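Protoporphyrinogen oxidase (Exiguobacterium sibiricum, PDB 3LOV) probably oxidises coproporphyrinogen III to coproporphyrin III with oxygen and bound FAD, a step of coproporphyrin-dependent heme b biosynthesis. Local coordinates at residues T33-G38 with L253-L258. Sequence-based numbering, arbitrary orientation.
With FAD (flavin-adenine dinucleotide), chain B.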
loop_
_atom_site.group_PDB
_atom_site.type_symbol
_atom_site.label_atom_id
_atom_site.label_comp_id
_atom_site.label_asym_id
_atom_site.label_seq_id
_atom_site.Cartn_x
_atom_site.Cartn_y
_atom_site.Cartn_z
ATOM N N THR A 33 -4.465 3.609 -26.568
ATOM C CA THR A 33 -3.573 2.455 -26.595
ATOM C C THR A 33 -2.876 2.342 -25.245
ATOM O O THR A 33 -2.498 3.365 -24.652
ATOM C CB THR A 33 -2.544 2.581 -27.727
ATOM O OG1 THR A 33 -3.231 2.716 -28.980
ATOM C CG2 THR A 33 -1.598 1.351 -27.772
ATOM N N LEU A 34 -2.754 1.115 -24.748
ATOM C CA LEU A 34 -2.063 0.856 -23.478
ATOM C C LEU A 34 -0.894 -0.079 -23.719
ATOM O O LEU A 34 -1.075 -1.215 -24.200
ATOM C CB LEU A 34 -3.000 0.255 -22.441
ATOM C CG LEU A 34 -2.450 0.132 -21.013
ATOM C CD1 LEU A 34 -3.555 0.377 -19.960
ATOM C CD2 LEU A 34 -1.724 -1.198 -20.790
ATOM N N LEU A 35 0.293 0.413 -23.368
ATOM C CA LEU A 35 1.550 -0.346 -23.445
ATOM C C LEU A 35 1.940 -0.928 -22.078
ATOM O O LEU A 35 2.165 -0.187 -21.091
ATOM C CB LEU A 35 2.658 0.576 -23.941
ATOM C CG LEU A 35 2.441 1.355 -25.268
ATOM C CD1 LEU A 35 3.666 2.278 -25.633
ATOM C CD2 LEU A 35 2.155 0.378 -26.383
ATOM N N GLU A 36 2.046 -2.248 -22.020
ATOM C CA GLU A 36 2.496 -2.961 -20.820
ATOM C C GLU A 36 3.802 -3.675 -21.146
ATOM O O GLU A 36 3.855 -4.377 -22.138
ATOM C CB GLU A 36 1.434 -3.979 -20.390
ATOM C CG GLU A 36 1.858 -5.010 -19.355
ATOM C CD GLU A 36 2.572 -4.441 -18.111
ATOM O OE1 GLU A 36 2.088 -3.457 -17.527
ATOM O OE2 GLU A 36 3.591 -5.030 -17.689
ATOM N N ALA A 37 4.832 -3.504 -20.314
ATOM C CA ALA A 37 6.150 -4.092 -20.582
ATOM C C ALA A 37 6.201 -5.611 -20.506
ATOM O O ALA A 37 6.986 -6.226 -21.198
ATOM C CB ALA A 37 7.182 -3.530 -19.653
ATOM N N GLY A 38 5.402 -6.219 -19.648
ATOM C CA GLY A 38 5.565 -7.652 -19.353
ATOM C C GLY A 38 4.518 -8.525 -20.010
ATOM O O GLY A 38 3.754 -8.103 -20.886
ATOM N N LEU A 253 0.694 -6.109 -24.843
ATOM C CA LEU A 253 1.546 -6.735 -23.831
ATOM C C LEU A 253 2.972 -6.860 -24.390
ATOM O O LEU A 253 3.205 -6.682 -25.583
ATOM C CB LEU A 253 1.002 -8.107 -23.441
ATOM C CG LEU A 253 -0.365 -8.189 -22.782
ATOM C CD1 LEU A 253 -0.752 -9.677 -22.648
ATOM C CD2 LEU A 253 -0.412 -7.440 -21.428
ATOM N N GLU A 254 3.912 -7.180 -23.524
ATOM C CA GLU A 254 5.297 -7.352 -23.907
ATOM C C GLU A 254 5.774 -6.183 -24.768
ATOM O O GLU A 254 6.474 -6.398 -25.723
ATOM C CB GLU A 254 5.487 -8.682 -24.671
ATOM C CG GLU A 254 5.116 -9.929 -23.900
ATOM C CD GLU A 254 6.156 -10.383 -22.864
ATOM O OE1 GLU A 254 7.174 -9.713 -22.654
ATOM O OE2 GLU A 254 5.942 -11.426 -22.219
ATOM N N THR A 255 5.382 -4.954 -24.442
ATOM C CA THR A 255 5.768 -3.797 -25.221
ATOM C C THR A 255 6.208 -2.672 -24.304
ATOM O O THR A 255 5.484 -1.727 -24.074
ATOM C CB THR A 255 4.654 -3.335 -26.138
ATOM O OG1 THR A 255 4.145 -4.458 -26.848
ATOM C CG2 THR A 255 5.170 -2.298 -27.134
ATOM N N PRO A 256 7.432 -2.764 -23.789
ATOM C CA PRO A 256 7.861 -1.689 -22.926
ATOM C C PRO A 256 8.043 -0.405 -23.696
ATOM O O PRO A 256 8.398 -0.438 -24.871
ATOM C CB PRO A 256 9.202 -2.180 -22.389
ATOM C CG PRO A 256 9.641 -3.198 -23.341
ATOM C CD PRO A 256 8.383 -3.884 -23.772
ATOM N N LEU A 257 7.780 0.721 -23.046
ATOM C CA LEU A 257 8.092 2.028 -23.621
ATOM C C LEU A 257 9.554 2.261 -23.318
ATOM O O LEU A 257 9.966 2.134 -22.170
ATOM C CB LEU A 257 7.249 3.143 -22.987
ATOM C CG LEU A 257 7.663 4.578 -23.332
ATOM C CD1 LEU A 257 7.412 4.805 -24.835
ATOM C CD2 LEU A 257 6.949 5.652 -22.472
ATOM N N LEU A 258 10.316 2.598 -24.350
ATOM C CA LEU A 258 11.778 2.704 -24.283
ATOM C C LEU A 258 12.287 4.132 -24.383
ATOM O O LEU A 258 13.397 4.409 -23.953
ATOM C CB LEU A 258 12.381 1.898 -25.428
ATOM C CG LEU A 258 12.082 0.409 -25.453
ATOM C CD1 LEU A 258 12.707 -0.269 -26.682
ATOM C CD2 LEU A 258 12.575 -0.247 -24.176
HETATM P PA FAD B . 2.209 -1.331 -10.613
HETATM O O1A FAD B . 1.251 -2.325 -10.050
HETATM O O2A FAD B . 3.629 -1.390 -10.189
HETATM O O5B FAD B . 2.148 -1.425 -12.200
HETATM C C5B FAD B . 3.126 -0.858 -13.034
HETATM C C4B FAD B . 2.977 -1.493 -14.422
HETATM O O4B FAD B . 3.798 -0.818 -15.377
HETATM C C3B FAD B . 3.363 -2.958 -14.388
HETATM O O3B FAD B . 2.411 -3.768 -15.055
HETATM C C2B FAD B . 4.709 -2.922 -15.086
HETATM O O2B FAD B . 4.997 -4.087 -15.776
HETATM C C1B FAD B . 4.546 -1.780 -16.067
HETATM N N9A FAD B . 5.795 -1.169 -16.546
HETATM C C8A FAD B . 7.006 -0.947 -15.926
HETATM N N7A FAD B . 7.863 -0.343 -16.787
HETATM C C5A FAD B . 7.202 -0.178 -17.974
HETATM C C6A FAD B . 7.546 0.389 -19.203
HETATM N N6A FAD B . 8.738 0.948 -19.396
HETATM N N1A FAD B . 6.623 0.399 -20.236
HETATM C C2A FAD B . 5.358 -0.104 -20.047
HETATM N N3A FAD B . 5.010 -0.640 -18.821
HETATM C C4A FAD B . 5.917 -0.693 -17.824
HETATM N N1 FAD B . -2.462 -1.388 -1.562
HETATM C C2 FAD B . -3.669 -1.592 -0.951
HETATM O O2 FAD B . -4.618 -0.823 -1.159
HETATM N N3 FAD B . -3.821 -2.643 -0.083
HETATM C C4 FAD B . -2.809 -3.482 0.213
HETATM O O4 FAD B . -3.023 -4.413 0.967
HETATM C C4X FAD B . -1.570 -3.283 -0.359
HETATM N N5 FAD B . -0.539 -4.170 -0.097
HETATM C C5X FAD B . 0.698 -3.955 -0.709
HETATM C C6 FAD B . 1.767 -4.814 -0.431
HETATM C C7 FAD B . 3.017 -4.607 -1.038
HETATM C C7M FAD B . 4.157 -5.537 -0.742
HETATM C C8 FAD B . 3.196 -3.559 -1.959
HETATM C C8M FAD B . 4.532 -3.290 -2.628
HETATM C C9 FAD B . 2.136 -2.707 -2.256
HETATM C C9A FAD B . 0.879 -2.888 -1.633
HETATM N N10 FAD B . -0.189 -2.031 -1.928
HETATM C C10 FAD B . -1.412 -2.233 -1.277
HETATM C "C1'" FAD B . -0.079 -0.862 -2.878
HETATM C "C2'" FAD B . -0.595 -1.305 -4.269
HETATM O "O2'" FAD B . 0.224 -2.309 -4.741
HETATM C "C3'" FAD B . -0.616 -0.166 -5.298
HETATM O "O3'" FAD B . -1.711 0.664 -4.934
HETATM C "C4'" FAD B . -0.841 -0.591 -6.772
HETATM O "O4'" FAD B . -0.479 -1.919 -7.099
HETATM C "C5'" FAD B . -0.043 0.275 -7.727
HETATM O "O5'" FAD B . -0.400 -0.051 -9.046
HETATM P P FAD B . 0.247 0.759 -10.235
HETATM O O1P FAD B . 0.409 2.222 -9.916
HETATM O O2P FAD B . -0.380 0.454 -11.574
HETATM O O3P FAD B . 1.777 0.184 -10.302
#
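Thr255 N meets Glu36 O at 2.8 Å in a nearly straight bond (172°), and on this link two loops, each following a parallel strand of the Rossmann-type sheet, join to hold the adenosine end of FAD. The tight side lies toward the cofactor, where Ala37 CB packs against Pro256 CB at 3.7 Å and touches FAD C4A. Behind the junction, away from the adenine, Leu35 CB rests on Thr255 O as buried packing. Beyond the proline, the backbone of Leu257 pairs with the adenine: its N donates to FAD N1A, and its O receives FAD N6A at 3.3 Å. Glu36, its CG anti to the backbone N (chi1 167°) and its chain bent at chi2, carries its carboxylate to the ribose, where OE1 takes FAD O3B at 2.5 Å and OE2 takes FAD O2B at 2.6 Å. Gly38 N and Gly12 N also donate to OE2 and OE1 respectively, fixing its rotation. Replacing Glu36 by an alanine would strip both ribose hydroxyls of this acceptor and would probably leave the two glycine amides without their mate. The solvent side is looser: exposed Leu253 lays CD2 obliquely across Glu36 CG at 3.9 Å, and the Glu254 carboxylate only skirts Gly38, although Glu254 N donates to Gly38 O. The geometry thus implies divided recognition, an acidic side chain accepting from the ribose diol and a backbone from the other segment pairing with the base.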